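Local coordinates for protein HAD superfamily hydrolase (Brucella suis biovar 1, PDB 6NQ4) that probably acts as a phosphatase of the haloacid dehalogenase superfamily and binds a sodium ion, at residues A[47-50]-A[51-54]. Numbering follows the deposited sequence. Where two conformers were deposited one is given.
Sequences VHNG and ETSF
The side-chain oxygen OD1 of N49 accepts two backbone bonds, from T52 N at 2.8 Å and from E51 N, the donors arriving from opposite faces of the amide plane. With chi1 at 65°, CG sits between the backbone N and the carbonyl carbon, which turns the amide inward over the bend. The E51 bond makes an Asx turn and the T52 bond extends it to an Asx motif, which suits asparagine, whose short amide also offers ND2 to a water that bridges to T52 OG1. The main chain of N49 closes the tight turn: its N donates to T52 O at 3.0 Å, almost in line with the carbonyl. G50 takes a positive phi of 85°, where a side chain would jam against the preceding carbonyl oxygen. Its N donates to H48 ND1 in the imidazole plane, an acceptor that histidine supplies. Further down, F54 N bonds V47 O at 2.9 Å, and the F54 ring packs against the outgoing V47-N49 backbone. Its broad aromatic face takes H48 CA in a CH-pi contact, 4.1 Å from the centroid. Outside the loop, E51 OE2 forms a salt bridge with R191 and S53 OG bonds L91 O. This hairpin-like turn, with a single H48-S53 bridge and F54 as N-cap of helix 55-66, is consistent with the flap that follows the first strand and squiggle of HAD-fold hydrolases.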
loop_
_atom_site.group_PDB
_atom_site.type_symbol
_atom_site.label_atom_id
_atom_site.label_comp_id
_atom_site.label_asym_id
_atom_site.label_seq_id
_atom_site.Cartn_x
_atom_site.Cartn_y
_atom_site.Cartn_z
ATOM N N VAL A 47 -6.947 -6.635 -7.295
ATOM C CA VAL A 47 -7.460 -7.923 -6.819
ATOM C C VAL A 47 -8.864 -7.787 -6.230
ATOM O O VAL A 47 -9.713 -8.676 -6.402
ATOM C CB VAL A 47 -6.473 -8.526 -5.794
ATOM C CG1 VAL A 47 -7.070 -9.769 -5.123
ATOM C CG2 VAL A 47 -5.136 -8.836 -6.456
ATOM N N HIS A 48 -9.122 -6.700 -5.508
ATOM C CA HIS A 48 -10.438 -6.458 -4.920
ATOM C C HIS A 48 -10.592 -4.965 -4.677
ATOM O O HIS A 48 -9.635 -4.198 -4.827
ATOM C CB HIS A 48 -10.698 -7.308 -3.657
ATOM C CG HIS A 48 -9.906 -6.913 -2.443
ATOM N ND1 HIS A 48 -10.152 -5.755 -1.736
ATOM C CD2 HIS A 48 -8.926 -7.568 -1.765
ATOM C CE1 HIS A 48 -9.349 -5.705 -0.686
ATOM N NE2 HIS A 48 -8.599 -6.793 -0.680
ATOM N N ASN A 49 -11.821 -4.548 -4.331
ATOM C CA ASN A 49 -12.099 -3.137 -4.053
ATOM C C ASN A 49 -12.596 -2.903 -2.635
ATOM O O ASN A 49 -13.252 -1.891 -2.354
ATOM C CB ASN A 49 -13.081 -2.554 -5.069
ATOM C CG ASN A 49 -14.453 -3.203 -4.983
ATOM O OD1 ASN A 49 -14.758 -3.942 -4.045
ATOM N ND2 ASN A 49 -15.294 -2.921 -5.963
ATOM N N GLY A 50 -12.287 -3.811 -1.720
ATOM C CA GLY A 50 -12.746 -3.690 -0.354
ATOM C C GLY A 50 -14.130 -4.237 -0.107
ATOM O O GLY A 50 -14.492 -4.467 1.058
ATOM N N GLU A 51 -14.933 -4.438 -1.163
ATOM C CA GLU A 51 -16.272 -5.007 -1.023
ATOM C C GLU A 51 -16.515 -6.251 -1.874
ATOM O O GLU A 51 -17.277 -7.128 -1.444
ATOM C CB GLU A 51 -17.332 -3.923 -1.276
ATOM C CG GLU A 51 -17.255 -2.831 -0.201
ATOM C CD GLU A 51 -18.389 -1.825 -0.215
ATOM O OE1 GLU A 51 -19.148 -1.747 -1.209
ATOM O OE2 GLU A 51 -18.500 -1.097 0.796
ATOM N N THR A 52 -15.889 -6.357 -3.051
ATOM C CA THR A 52 -15.917 -7.584 -3.837
ATOM C C THR A 52 -14.535 -7.826 -4.427
ATOM O O THR A 52 -13.742 -6.896 -4.595
ATOM C CB THR A 52 -16.944 -7.553 -4.983
ATOM O OG1 THR A 52 -16.660 -6.457 -5.855
ATOM C CG2 THR A 52 -18.361 -7.422 -4.448
ATOM N N SER A 53 -14.243 -9.094 -4.729
ATOM C CA SER A 53 -12.999 -9.436 -5.407
ATOM C C SER A 53 -13.257 -9.664 -6.893
ATOM O O SER A 53 -14.403 -9.826 -7.335
ATOM C CB SER A 53 -12.320 -10.659 -4.790
ATOM O OG SER A 53 -13.151 -11.796 -4.852
ATOM N N PHE A 54 -12.176 -9.648 -7.668
ATOM C CA PHE A 54 -12.269 -9.684 -9.126
ATOM C C PHE A 54 -11.841 -11.065 -9.624
ATOM O O PHE A 54 -10.646 -11.400 -9.614
ATOM C CB PHE A 54 -11.426 -8.567 -9.744
ATOM C CG PHE A 54 -11.735 -7.194 -9.202
ATOM C CD1 PHE A 54 -13.025 -6.833 -8.855
ATOM C CD2 PHE A 54 -10.723 -6.263 -9.041
ATOM C CE1 PHE A 54 -13.301 -5.557 -8.358
ATOM C CE2 PHE A 54 -10.994 -4.995 -8.540
ATOM C CZ PHE A 54 -12.287 -4.649 -8.198
HETATM O O HOH W 1 -18.175 -3.758 -5.497
#